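Local coordinates for protein periplasmic beta-glucosidase (Pseudomonas aeruginosa, PDB 6R5R) that probably hydrolyses terminal, non-reducing beta-D-glucosyl residues to release beta-D-glucose, as a periplasmic glycosyl hydrolase of family 3, at residues Leu26-Ala31 against Ala49-Val54; Ala78-His83 against Gly397-Ala402; Val664-Arg669 against Phe701-Leu706; Val577-Leu582 against Pro670-Arg675. The protein carries 1 engineered substitution. All coordinates share one frame; numbering follows the deposited sequence.

How the contacts relate
The contacts fall into two pairs. Contacts 1 and 2 lie side by side at the glycan pocket, with centres about 15 Å apart. Their strands 49-51 and 76-79 are neighbours in one parallel sheet, where I50 O lies 2.8 Å from A78 N, probably as a hydrogen bond. Contact 1 brings F51 and N52 to the pocket, and contact 2 brings D80 and W399. Contacts 3 and 4 are centred about 14 Å apart in and beside the fibronectin type III-like domain. They meet where L582 CD2 packs 3.3 Å from S668 O. Contact 3 carries a magnesium ligand. Contact 4 is centred about 31 Å from contact 2 and about 42 Å from contact 1.

Contact 1: Leu26-Ala31 against Ala49-Val54; sequences LVSVGA and AIFNTV. With BGC (beta-D-glucopyranose), chain D.
V27 O accepts from F51 N at 3.0 Å and also meets the CA-H of I50. The F51 N-H comes from above the carbonyl plane, 36° out of it. V27 N in turn donates to A49 O at 3.1 Å, so V27 bonds to the partner strand through both its N-H and its C=O. This is parallel pairing. Beyond it the F51 ring lies against S28. S28 CB sits over the ring centre, 3.6 Å from the centroid, in a CH-pi contact. F51 CG stands between its own N and carbonyl carbon (chi1 70°), which brings the ring to S28. L26 CD1 meets the ring edge at F51 CD1, 3.8 Å away. A water ties V29 N, F51 O and T53 OG1 together beyond the paired residues. N52 ND2 donates to glucose O3 at 2.9 Å. Strands 25-27 and 49-51 are joined by helix 35-43 in a beta-alpha-beta unit of the barrel. L38 of that helix packs on V27 and I50, and strand 76-79 continues the sheet beyond I50.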
loop_
_atom_site.group_PDB
_atom_site.type_symbol
_atom_site.label_atom_id
_atom_site.label_comp_id
_atom_site.label_asym_id
_atom_site.label_seq_id
_atom_site.Cartn_x
_atom_site.Cartn_y
_atom_site.Cartn_z
ATOM N N LEU B 26 4.179 34.962 3.574
ATOM C CA LEU B 26 4.846 34.568 2.332
ATOM C C LEU B 26 3.809 34.498 1.224
ATOM O O LEU B 26 2.879 33.686 1.346
ATOM C CB LEU B 26 5.524 33.204 2.544
ATOM C CG LEU B 26 6.038 32.480 1.311
ATOM C CD1 LEU B 26 7.132 33.271 0.648
ATOM C CD2 LEU B 26 6.552 31.088 1.687
ATOM N N VAL B 27 3.940 35.332 0.196
ATOM C CA VAL B 27 2.886 35.435 -0.855
ATOM C C VAL B 27 3.498 35.455 -2.246
ATOM O O VAL B 27 4.720 35.713 -2.422
ATOM C CB VAL B 27 1.985 36.660 -0.630
ATOM C CG1 VAL B 27 1.126 36.437 0.583
ATOM C CG2 VAL B 27 2.790 37.910 -0.480
ATOM N N SER B 28 2.619 35.237 -3.217
ATOM C CA SER B 28 2.975 35.302 -4.652
ATOM C C SER B 28 2.041 36.294 -5.335
ATOM O O SER B 28 0.879 36.404 -4.893
ATOM C CB SER B 28 2.894 33.991 -5.307
ATOM O OG SER B 28 1.580 33.470 -5.256
ATOM N N VAL B 29 2.516 36.962 -6.368
ATOM C CA VAL B 29 1.615 37.762 -7.236
ATOM C C VAL B 29 0.651 36.807 -7.933
ATOM O O VAL B 29 1.091 35.791 -8.522
ATOM C CB VAL B 29 2.394 38.576 -8.272
ATOM C CG1 VAL B 29 1.430 39.265 -9.232
ATOM C CG2 VAL B 29 3.352 39.543 -7.602
ATOM N N GLY B 30 -0.635 37.105 -7.900
ATOM C CA GLY B 30 -1.603 36.232 -8.590
ATOM C C GLY B 30 -3.012 36.683 -8.321
ATOM O O GLY B 30 -3.189 37.809 -7.851
ATOM N N ALA B 31 -3.973 35.823 -8.592
ATOM C CA ALA B 31 -5.420 36.108 -8.442
ATOM C C ALA B 31 -5.688 36.604 -7.031
ATOM O O ALA B 31 -6.340 37.664 -6.869
ATOM C CB ALA B 31 -6.212 34.857 -8.716
ATOM N N ALA B 49 8.044 37.766 2.738
ATOM C CA ALA B 49 8.754 37.126 1.637
ATOM C C ALA B 49 7.813 36.879 0.479
ATOM O O ALA B 49 6.572 36.870 0.623
ATOM C CB ALA B 49 9.404 35.823 2.113
ATOM N N ILE B 50 8.438 36.672 -0.663
ATOM C CA ILE B 50 7.743 36.475 -1.960
ATOM C C ILE B 50 8.183 35.138 -2.534
ATOM O O ILE B 50 9.359 34.810 -2.403
ATOM C CB ILE B 50 8.044 37.607 -2.940
ATOM C CG1 ILE B 50 7.608 38.960 -2.366
ATOM C CG2 ILE B 50 7.449 37.356 -4.321
ATOM C CD1 ILE B 50 6.127 39.107 -2.177
ATOM N N PHE B 51 7.286 34.424 -3.190
ATOM C CA PHE B 51 7.652 33.307 -4.077
ATOM C C PHE B 51 7.066 33.527 -5.466
ATOM O O PHE B 51 6.062 34.270 -5.630
ATOM C CB PHE B 51 7.277 31.957 -3.453
ATOM C CG PHE B 51 5.797 31.673 -3.361
ATOM C CD1 PHE B 51 5.043 32.246 -2.358
ATOM C CD2 PHE B 51 5.170 30.817 -4.245
ATOM C CE1 PHE B 51 3.692 31.975 -2.230
ATOM C CE2 PHE B 51 3.805 30.582 -4.139
ATOM C CZ PHE B 51 3.067 31.174 -3.141
ATOM N N ASN B 52 7.705 32.889 -6.470
ATOM C CA ASN B 52 7.263 32.881 -7.887
ATOM C C ASN B 52 7.452 34.231 -8.599
ATOM O O ASN B 52 6.997 34.303 -9.761
ATOM C CB ASN B 52 5.817 32.424 -8.017
ATOM C CG ASN B 52 5.636 30.938 -7.833
ATOM O OD1 ASN B 52 6.614 30.209 -7.787
ATOM N ND2 ASN B 52 4.385 30.533 -7.695
ATOM N N THR B 53 8.246 35.153 -8.061
ATOM C CA THR B 53 8.735 36.347 -8.822
ATOM C C THR B 53 10.210 36.097 -9.120
ATOM O O THR B 53 10.936 35.893 -8.151
ATOM C CB THR B 53 8.495 37.654 -8.052
ATOM O OG1 THR B 53 7.088 37.895 -8.060
ATOM C CG2 THR B 53 9.187 38.828 -8.715
ATOM N N VAL B 54 10.584 36.027 -10.400
ATOM C CA VAL B 54 11.847 35.301 -10.733
ATOM C C VAL B 54 12.736 36.070 -11.700
ATOM O O VAL B 54 13.662 35.430 -12.234
ATOM C CB VAL B 54 11.501 33.914 -11.293
ATOM C CG1 VAL B 54 10.675 33.125 -10.273
ATOM C CG2 VAL B 54 10.744 34.003 -12.602
HETATM C C2 BGC D . 3.464 26.498 -6.131
HETATM C C3 BGC D . 2.701 27.104 -7.278
HETATM C C4 BGC D . 1.999 25.973 -8.035
HETATM C C5 BGC D . 1.133 25.125 -7.098
HETATM C C6 BGC D . 0.531 23.956 -7.861
HETATM C C1 BGC D . 2.473 25.686 -5.312
HETATM O O2 BGC D . 4.002 27.603 -5.372
HETATM O O3 BGC D . 3.693 27.756 -8.100
HETATM O O4 BGC D . 1.150 26.592 -9.010
HETATM O O5 BGC D . 1.947 24.596 -6.034
HETATM O O6 BGC D . -0.109 23.178 -6.851
HETATM O O HOH W 1 5.093 36.178 -7.309
#

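Contact 2: Ala78-His83 against Gly397-Ala402; sequences AYDVAH and GSWSAA. With BGC (beta-D-glucopyranose), chain C.
W399, A401 and H83 bury the most surface here. The indole of W399 runs alongside D80, with W399 CE3 3.9 Å from D80 CB. W399 CB rests near the methyl of A82. The far end of the indole reaches the sugar, where W399 CH2 is 3.9 Å from glucose O5. D80 holds the same glucose with both carboxylate oxygens. D80 OD1 accepts from glucose O2 at 2.5 Å and D80 OD2 from glucose O3 at 2.7 Å. The methyl of A401 touches two neighbours: its CB is 3.7 Å from Y79 CE2 and 3.5 Å from D80 O. A water also bridges D80 O and A401 N. H83 reaches across with NE2, which donates to S398 O at 2.8 Å. The bond is fairly straight (160°) and lies close to the imidazole plane. The ring gets there with CG between the backbone N and carbonyl carbon (chi1 59°). A second water joins H83 N to W399 O. The loop 397-402 belongs to the C-terminal domain and 78-83 runs from the end of strand 76-79 of the N-terminal barrel into a loop, so the pocket is built from both domains. K177 forms a salt bridge with D80 and bonds the sugar. H83 ND1 bonds F89 O, so both ring nitrogens face carbonyl oxygens, which would favour a protonated imidazole.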
loop_
_atom_site.group_PDB
_atom_site.type_symbol
_atom_site.label_atom_id
_atom_site.label_comp_id
_atom_site.label_asym_id
_atom_site.label_seq_id
_atom_site.Cartn_x
_atom_site.Cartn_y
_atom_site.Cartn_z
ATOM N N ALA B 78 11.799 33.549 -3.121
ATOM C CA ALA B 78 11.959 32.092 -3.293
ATOM C C ALA B 78 11.335 31.612 -4.593
ATOM O O ALA B 78 10.424 32.260 -5.184
ATOM C CB ALA B 78 11.356 31.358 -2.120
ATOM N N TYR B 79 11.735 30.405 -4.996
ATOM C CA TYR B 79 11.211 29.732 -6.183
ATOM C C TYR B 79 11.439 28.225 -6.072
ATOM O O TYR B 79 12.231 27.785 -5.262
ATOM C CB TYR B 79 11.823 30.300 -7.452
ATOM C CG TYR B 79 11.157 29.996 -8.762
ATOM C CD1 TYR B 79 9.780 29.991 -8.915
ATOM C CD2 TYR B 79 11.937 29.750 -9.884
ATOM C CE1 TYR B 79 9.177 29.750 -10.131
ATOM C CE2 TYR B 79 11.348 29.522 -11.118
ATOM C CZ TYR B 79 9.968 29.494 -11.227
ATOM O OH TYR B 79 9.334 29.301 -12.421
ATOM N N ASP B 80 10.749 27.501 -6.942
ATOM C CA ASP B 80 10.843 26.029 -7.048
ATOM C C ASP B 80 11.942 25.687 -8.053
ATOM O O ASP B 80 11.647 25.298 -9.182
ATOM C CB ASP B 80 9.490 25.446 -7.397
ATOM C CG ASP B 80 8.556 25.425 -6.188
ATOM O OD1 ASP B 80 8.943 24.793 -5.162
ATOM O OD2 ASP B 80 7.458 26.064 -6.282
ATOM N N VAL B 81 13.180 25.864 -7.637
ATOM C CA VAL B 81 14.358 25.521 -8.465
ATOM C C VAL B 81 14.725 24.104 -8.068
ATOM O O VAL B 81 15.471 23.920 -7.102
ATOM C CB VAL B 81 15.488 26.535 -8.255
ATOM C CG1 VAL B 81 16.678 26.174 -9.093
ATOM C CG2 VAL B 81 15.019 27.939 -8.599
ATOM N N ALA B 82 14.041 23.168 -8.670
ATOM C CA ALA B 82 14.084 21.754 -8.237
ATOM C C ALA B 82 15.225 20.989 -8.918
ATOM O O ALA B 82 15.903 20.207 -8.261
ATOM C CB ALA B 82 12.744 21.154 -8.549
ATOM N N HIS B 83 15.358 21.135 -10.230
ATOM C CA HIS B 83 16.432 20.474 -11.032
ATOM C C HIS B 83 16.908 21.444 -12.115
ATOM O O HIS B 83 17.067 21.038 -13.237
ATOM C CB HIS B 83 15.949 19.118 -11.576
ATOM C CG HIS B 83 14.747 19.179 -12.459
ATOM N ND1 HIS B 83 14.828 19.029 -13.813
ATOM C CD2 HIS B 83 13.426 19.344 -12.158
ATOM C CE1 HIS B 83 13.601 19.125 -14.329
ATOM N NE2 HIS B 83 12.723 19.331 -13.347
ATOM N N GLY B 397 10.892 18.073 -18.283
ATOM C CA GLY B 397 10.331 17.463 -17.061
ATOM C C GLY B 397 9.268 18.310 -16.363
ATOM O O GLY B 397 9.008 19.453 -16.764
ATOM N N SER B 398 8.699 17.760 -15.290
ATOM C CA SER B 398 7.869 18.525 -14.329
ATOM C C SER B 398 8.769 19.412 -13.468
ATOM O O SER B 398 9.955 19.126 -13.370
ATOM C CB SER B 398 7.033 17.593 -13.451
ATOM O OG SER B 398 7.855 16.962 -12.496
ATOM N N TRP B 399 8.207 20.461 -12.886
ATOM C CA TRP B 399 8.952 21.403 -12.010
ATOM C C TRP B 399 10.181 21.948 -12.737
ATOM O O TRP B 399 11.314 21.848 -12.226
ATOM C CB TRP B 399 9.280 20.797 -10.645
ATOM C CG TRP B 399 8.048 20.528 -9.810
ATOM C CD1 TRP B 399 7.550 19.275 -9.549
ATOM C CD2 TRP B 399 7.122 21.455 -9.192
ATOM N NE1 TRP B 399 6.403 19.371 -8.789
ATOM C CE2 TRP B 399 6.121 20.686 -8.554
ATOM C CE3 TRP B 399 7.060 22.855 -9.067
ATOM C CZ2 TRP B 399 5.040 21.263 -7.874
ATOM C CZ3 TRP B 399 5.999 23.431 -8.391
ATOM C CH2 TRP B 399 5.008 22.646 -7.787
ATOM N N SER B 400 9.918 22.462 -13.928
ATOM C CA SER B 400 10.984 22.943 -14.839
ATOM C C SER B 400 11.286 24.398 -14.562
ATOM O O SER B 400 11.979 24.987 -15.350
ATOM C CB SER B 400 10.599 22.686 -16.260
ATOM O OG SER B 400 9.367 23.287 -16.601
ATOM N N ALA B 401 10.750 25.013 -13.502
ATOM C CA ALA B 401 11.117 26.363 -13.072
ATOM C C ALA B 401 10.993 27.315 -14.263
ATOM O O ALA B 401 9.921 27.354 -14.854
ATOM C CB ALA B 401 12.513 26.322 -12.458
ATOM N N ALA B 402 12.021 28.106 -14.531
ATOM C CA ALA B 402 11.975 29.144 -15.577
ATOM C C ALA B 402 12.531 28.548 -16.901
ATOM O O ALA B 402 12.832 29.343 -17.816
ATOM C CB ALA B 402 12.749 30.340 -15.092
HETATM C C2 BGC C . 6.352 23.570 -3.822
HETATM C C3 BGC C . 5.301 24.668 -3.586
HETATM C C4 BGC C . 4.045 24.162 -4.295
HETATM C C5 BGC C . 3.610 22.837 -3.675
HETATM C C6 BGC C . 2.301 22.265 -4.210
HETATM C C1 BGC C . 5.888 22.195 -3.343
HETATM O O1 BGC C . 6.910 21.255 -3.644
HETATM O O2 BGC C . 7.624 23.898 -3.226
HETATM O O3 BGC C . 5.766 25.897 -4.238
HETATM O O4 BGC C . 3.032 25.087 -4.112
HETATM O O5 BGC C . 4.634 21.869 -3.967
HETATM O O6 BGC C . 2.152 20.966 -3.577
HETATM O O HOH W 2 9.535 24.462 -10.948
HETATM O O HOH W 3 13.714 22.809 -11.698
#

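Contact 3: Val664-Arg669 against Phe701-Leu706; sequences VASLSR and FYDSQL. With MG (magnesium ion), chain O.
The backbones come closest at L667 and D703, 6.0 Å between CA atoms, with no direct hydrogen bond across. Both segments belong to the fibronectin type III-like domain. D703 to L706 form a type I turn between the strands 701-702 and 708-709, and D703 OD1 adds an Asx turn by accepting from Q705 N and also takes R707 N. R669 folds back over F701. Its CD lies over the ring face, 3.9 Å from the centroid, while its guanidinium, 7° from parallel to the ring, covers F701 CB. The bends at chi2 and chi3 (-84° and -68°) bring it there. The charge of R669 is paired with E673. A665 and L667 CB touch the far end of the ring. L667 sends its branches toward Y702 O and S704, and V229 of the neighbouring subunit packs on it. A water joins S666 O to S704 N. S666 OG, near the F701 edge, bonds E711. V664 O binds magnesium at 2.0 Å, with D662 and four waters as its other ligands.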
loop_
_atom_site.group_PDB
_atom_site.type_symbol
_atom_site.label_atom_id
_atom_site.label_comp_id
_atom_site.label_asym_id
_atom_site.label_seq_id
_atom_site.Cartn_x
_atom_site.Cartn_y
_atom_site.Cartn_z
ATOM N N VAL B 664 20.368 -11.642 12.255
ATOM C CA VAL B 664 19.697 -11.942 13.538
ATOM C C VAL B 664 19.639 -10.661 14.344
ATOM O O VAL B 664 20.679 -10.068 14.582
ATOM C CB VAL B 664 20.431 -13.042 14.330
ATOM C CG1 VAL B 664 19.719 -13.285 15.652
ATOM C CG2 VAL B 664 20.584 -14.338 13.513
ATOM N N ALA B 665 18.464 -10.194 14.708
ATOM C CA ALA B 665 18.359 -8.901 15.399
ATOM C C ALA B 665 17.074 -8.863 16.206
ATOM O O ALA B 665 16.206 -9.761 16.038
ATOM C CB ALA B 665 18.419 -7.788 14.382
ATOM N N SER B 666 16.941 -7.870 17.054
ATOM C CA SER B 666 15.752 -7.729 17.919
ATOM C C SER B 666 14.559 -7.130 17.160
ATOM O O SER B 666 13.507 -7.096 17.738
ATOM C CB SER B 666 16.056 -6.944 19.159
ATOM O OG SER B 666 16.523 -5.665 18.808
ATOM N N LEU B 667 14.728 -6.749 15.902
ATOM C CA LEU B 667 13.683 -6.455 14.897
ATOM C C LEU B 667 14.044 -7.277 13.655
ATOM O O LEU B 667 15.228 -7.470 13.397
ATOM C CB LEU B 667 13.758 -4.966 14.484
ATOM C CG LEU B 667 12.889 -3.919 15.158
ATOM C CD1 LEU B 667 12.642 -2.779 14.203
ATOM C CD2 LEU B 667 11.585 -4.477 15.662
ATOM N N SER B 668 13.093 -7.603 12.811
ATOM C CA SER B 668 13.376 -8.217 11.496
ATOM C C SER B 668 14.039 -7.165 10.587
ATOM O O SER B 668 13.409 -6.159 10.311
ATOM C CB SER B 668 12.104 -8.762 10.905
ATOM O OG SER B 668 12.339 -9.464 9.709
ATOM N N ARG B 669 15.289 -7.359 10.181
ATOM C CA ARG B 669 16.021 -6.381 9.390
ATOM C C ARG B 669 15.971 -6.750 7.908
ATOM O O ARG B 669 15.788 -7.933 7.520
ATOM C CB ARG B 669 17.474 -6.315 9.879
ATOM C CG ARG B 669 17.579 -5.993 11.372
ATOM C CD ARG B 669 17.504 -4.508 11.560
ATOM N NE ARG B 669 18.681 -3.825 11.032
ATOM C CZ ARG B 669 18.707 -2.801 10.178
ATOM N NH1 ARG B 669 17.608 -2.188 9.702
ATOM N NH2 ARG B 669 19.901 -2.372 9.826
ATOM N N PHE B 701 20.775 0.232 14.099
ATOM C CA PHE B 701 19.380 0.361 13.610
ATOM C C PHE B 701 18.490 0.751 14.766
ATOM O O PHE B 701 18.846 0.609 15.950
ATOM C CB PHE B 701 18.899 -0.965 13.017
ATOM C CG PHE B 701 18.716 -2.061 14.042
ATOM C CD1 PHE B 701 19.815 -2.734 14.558
ATOM C CD2 PHE B 701 17.475 -2.403 14.527
ATOM C CE1 PHE B 701 19.667 -3.732 15.500
ATOM C CE2 PHE B 701 17.322 -3.382 15.502
ATOM C CZ PHE B 701 18.419 -4.048 15.988
ATOM N N TYR B 702 17.320 1.292 14.441
ATOM C CA TYR B 702 16.276 1.612 15.442
ATOM C C TYR B 702 15.479 0.368 15.802
ATOM O O TYR B 702 14.811 -0.247 14.935
ATOM C CB TYR B 702 15.317 2.686 14.948
ATOM C CG TYR B 702 15.984 4.009 14.763
ATOM C CD1 TYR B 702 16.126 4.847 15.845
ATOM C CD2 TYR B 702 16.521 4.385 13.546
ATOM C CE1 TYR B 702 16.762 6.063 15.710
ATOM C CE2 TYR B 702 17.163 5.594 13.396
ATOM C CZ TYR B 702 17.250 6.436 14.480
ATOM O OH TYR B 702 17.884 7.622 14.296
ATOM N N ASP B 703 15.518 -0.028 17.086
ATOM C CA ASP B 703 14.670 -1.157 17.525
ATOM C C ASP B 703 13.240 -0.708 17.816
ATOM O O ASP B 703 12.888 0.475 17.537
ATOM C CB ASP B 703 15.342 -1.937 18.660
ATOM C CG ASP B 703 15.235 -1.269 20.033
ATOM O OD1 ASP B 703 14.635 -0.169 20.130
ATOM O OD2 ASP B 703 15.676 -1.882 21.019
ATOM N N SER B 704 12.410 -1.591 18.355
ATOM C CA SER B 704 10.959 -1.302 18.626
ATOM C C SER B 704 10.760 -0.071 19.539
ATOM O O SER B 704 9.705 0.531 19.454
ATOM C CB SER B 704 10.251 -2.489 19.231
ATOM O OG SER B 704 10.292 -3.580 18.343
ATOM N N GLN B 705 11.682 0.175 20.463
ATOM C CA GLN B 705 11.671 1.323 21.418
ATOM C C GLN B 705 12.502 2.492 20.887
ATOM O O GLN B 705 12.747 3.476 21.640
ATOM C CB GLN B 705 12.198 0.874 22.781
ATOM C CG GLN B 705 11.288 -0.122 23.481
ATOM C CD GLN B 705 11.393 -1.523 22.930
ATOM O OE1 GLN B 705 12.477 -2.060 22.688
ATOM N NE2 GLN B 705 10.233 -2.127 22.750
ATOM N N LEU B 706 12.928 2.451 19.624
ATOM C CA LEU B 706 13.789 3.477 18.992
ATOM C C LEU B 706 15.170 3.590 19.645
ATOM O O LEU B 706 15.893 4.589 19.376
ATOM C CB LEU B 706 13.105 4.840 18.926
ATOM C CG LEU B 706 11.739 4.851 18.266
ATOM C CD1 LEU B 706 11.199 6.287 18.261
ATOM C CD2 LEU B 706 11.772 4.261 16.843
HETATM MG MG MG O . 22.469 -9.102 14.574
HETATM O O HOH W 4 23.282 -10.737 13.404
HETATM O O HOH W 5 12.875 -4.554 18.849
HETATM O O HOH W 6 15.572 -4.324 21.023
HETATM O O HOH W 7 24.444 -8.292 14.745
HETATM O O HOH W 8 21.645 -7.345 15.390
HETATM O O HOH W 9 22.851 -9.979 16.480
#

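Contact 4: Val577-Leu582 against Pro670-Arg675; sequences VYYNHL and PVKELR
Y579 lays its ring edge on K672 and L674. K672 CG meets Y579 CD2 at 4.0 Å, near the ring plane. The hydroxyl goes further and accepts from L674 N at 2.8 Å, a nearly straight bond (166°). D146 bonds the same hydroxyl, and F611 stacks on the ring. Next along the chain, N580 is the centre of an inverse gamma turn. Its CB covers part of a face of the Y579 ring and touches K672 O at 3.2 Å. H581 O accepts from V671 N at 2.9 Å, again at 166°. The H581 ring is held by its own ND1, which donates to Y578 O in the plane of the ring. V671 CG2 then sits over one ring face, toward the rim, 4.2 Å from the centroid. L582 CD2 packs on P670, 3.6 Å from its N. A water links N580 ND2 to E673 OE2, and E673 also forms a salt bridge with R669. The contact joins a loop of the C-terminal domain to the start of strand 673-682 in the fibronectin type III-like domain. Buried K672 O has no hydrogen-bond partner and meets C-H groups of N580. Y579 OH accepts from L674 N, so its own proton is available for D146.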
loop_
_atom_site.group_PDB
_atom_site.type_symbol
_atom_site.label_atom_id
_atom_site.label_comp_id
_atom_site.label_asym_id
_atom_site.label_seq_id
_atom_site.Cartn_x
_atom_site.Cartn_y
_atom_site.Cartn_z
ATOM N N VAL B 577 7.273 -2.452 -4.518
ATOM C CA VAL B 577 8.467 -3.332 -4.613
ATOM C C VAL B 577 9.678 -2.444 -4.391
ATOM O O VAL B 577 9.740 -1.335 -4.932
ATOM C CB VAL B 577 8.592 -4.089 -5.936
ATOM C CG1 VAL B 577 7.651 -5.285 -5.962
ATOM C CG2 VAL B 577 8.384 -3.138 -7.092
ATOM N N TYR B 578 10.544 -2.907 -3.513
ATOM C CA TYR B 578 11.786 -2.177 -3.205
ATOM C C TYR B 578 12.798 -3.185 -2.679
ATOM O O TYR B 578 12.419 -4.233 -2.131
ATOM C CB TYR B 578 11.520 -1.044 -2.219
ATOM C CG TYR B 578 10.797 -1.444 -0.975
ATOM C CD1 TYR B 578 9.403 -1.519 -0.940
ATOM C CD2 TYR B 578 11.461 -1.770 0.202
ATOM C CE1 TYR B 578 8.719 -1.813 0.244
ATOM C CE2 TYR B 578 10.802 -2.060 1.363
ATOM C CZ TYR B 578 9.414 -2.092 1.409
ATOM O OH TYR B 578 8.780 -2.399 2.596
ATOM N N TYR B 579 14.083 -2.902 -2.823
ATOM C CA TYR B 579 15.118 -3.945 -2.626
ATOM C C TYR B 579 15.366 -4.222 -1.142
ATOM O O TYR B 579 15.715 -5.381 -0.826
ATOM C CB TYR B 579 16.415 -3.556 -3.349
ATOM C CG TYR B 579 17.256 -2.669 -2.495
ATOM C CD1 TYR B 579 17.028 -1.305 -2.419
ATOM C CD2 TYR B 579 18.258 -3.187 -1.680
ATOM C CE1 TYR B 579 17.720 -0.497 -1.536
ATOM C CE2 TYR B 579 18.993 -2.385 -0.827
ATOM C CZ TYR B 579 18.725 -1.031 -0.739
ATOM O OH TYR B 579 19.359 -0.235 0.179
ATOM N N ASN B 580 15.154 -3.252 -0.255
ATOM C CA ASN B 580 15.515 -3.408 1.164
ATOM C C ASN B 580 14.249 -3.802 1.939
ATOM O O ASN B 580 13.862 -3.139 2.915
ATOM C CB ASN B 580 16.216 -2.154 1.676
ATOM C CG ASN B 580 15.438 -0.863 1.485
ATOM O OD1 ASN B 580 14.671 -0.721 0.538
ATOM N ND2 ASN B 580 15.721 0.146 2.320
ATOM N N HIS B 581 13.620 -4.868 1.497
ATOM C CA HIS B 581 12.412 -5.428 2.113
ATOM C C HIS B 581 12.792 -6.461 3.155
ATOM O O HIS B 581 13.941 -6.911 3.217
ATOM C CB HIS B 581 11.514 -6.014 1.016
ATOM C CG HIS B 581 12.152 -7.116 0.245
ATOM N ND1 HIS B 581 12.654 -6.900 -1.034
ATOM C CD2 HIS B 581 12.391 -8.417 0.523
ATOM C CE1 HIS B 581 13.122 -8.047 -1.521
ATOM N NE2 HIS B 581 13.005 -8.962 -0.605
ATOM N N LEU B 582 11.801 -6.903 3.910
ATOM C CA LEU B 582 12.021 -7.911 4.977
ATOM C C LEU B 582 11.855 -9.300 4.368
ATOM O O LEU B 582 11.195 -9.458 3.318
ATOM C CB LEU B 582 11.081 -7.684 6.155
ATOM C CG LEU B 582 11.145 -6.311 6.819
ATOM C CD1 LEU B 582 10.328 -6.348 8.097
ATOM C CD2 LEU B 582 12.585 -5.890 7.118
ATOM N N PRO B 670 16.138 -5.746 7.050
ATOM C CA PRO B 670 16.061 -5.983 5.613
ATOM C C PRO B 670 17.056 -7.017 5.117
ATOM O O PRO B 670 18.136 -7.227 5.712
ATOM C CB PRO B 670 16.364 -4.647 4.970
ATOM C CG PRO B 670 15.999 -3.670 6.014
ATOM C CD PRO B 670 16.315 -4.312 7.351
ATOM N N VAL B 671 16.685 -7.635 4.012
ATOM C CA VAL B 671 17.548 -8.660 3.380
ATOM C C VAL B 671 18.878 -8.047 2.940
ATOM O O VAL B 671 19.921 -8.772 2.947
ATOM C CB VAL B 671 16.818 -9.403 2.257
ATOM C CG1 VAL B 671 15.597 -10.143 2.805
ATOM C CG2 VAL B 671 16.470 -8.482 1.103
ATOM N N LYS B 672 18.874 -6.774 2.580
ATOM C CA LYS B 672 20.137 -6.010 2.411
ATOM C C LYS B 672 19.817 -4.534 2.452
ATOM O O LYS B 672 18.675 -4.140 2.238
ATOM C CB LYS B 672 20.900 -6.443 1.156
ATOM C CG LYS B 672 20.152 -6.331 -0.124
ATOM C CD LYS B 672 20.998 -6.543 -1.386
ATOM C CE LYS B 672 21.869 -7.763 -1.497
ATOM N NZ LYS B 672 21.101 -8.996 -1.772
ATOM N N GLU B 673 20.824 -3.758 2.830
ATOM C CA GLU B 673 20.724 -2.299 2.901
ATOM C C GLU B 673 21.997 -1.685 2.320
ATOM O O GLU B 673 23.074 -2.102 2.723
ATOM C CB GLU B 673 20.560 -1.833 4.345
ATOM C CG GLU B 673 19.279 -2.260 5.023
ATOM C CD GLU B 673 19.138 -1.580 6.398
ATOM O OE1 GLU B 673 20.055 -1.791 7.242
ATOM O OE2 GLU B 673 18.173 -0.784 6.628
ATOM N N LEU B 674 21.878 -0.743 1.409
ATOM C CA LEU B 674 23.062 -0.067 0.827
ATOM C C LEU B 674 23.808 0.680 1.932
ATOM O O LEU B 674 23.155 1.451 2.695
ATOM C CB LEU B 674 22.605 0.931 -0.211
ATOM C CG LEU B 674 23.715 1.624 -0.982
ATOM C CD1 LEU B 674 24.443 0.694 -1.955
ATOM C CD2 LEU B 674 23.141 2.780 -1.766
ATOM N N ARG B 675 25.121 0.469 1.999
ATOM C CA ARG B 675 25.960 1.157 3.004
ATOM C C ARG B 675 27.182 1.774 2.347
ATOM O O ARG B 675 27.913 2.439 3.082
ATOM C CB ARG B 675 26.334 0.228 4.156
ATOM C CG ARG B 675 25.181 -0.097 5.067
ATOM C CD ARG B 675 24.904 1.146 5.885
ATOM N NE ARG B 675 23.846 1.010 6.856
ATOM C CZ ARG B 675 22.561 1.257 6.617
ATOM N NH1 ARG B 675 22.162 1.664 5.438
ATOM N NH2 ARG B 675 21.665 1.127 7.577
HETATM O O HOH W 10 18.028 0.519 4.262
#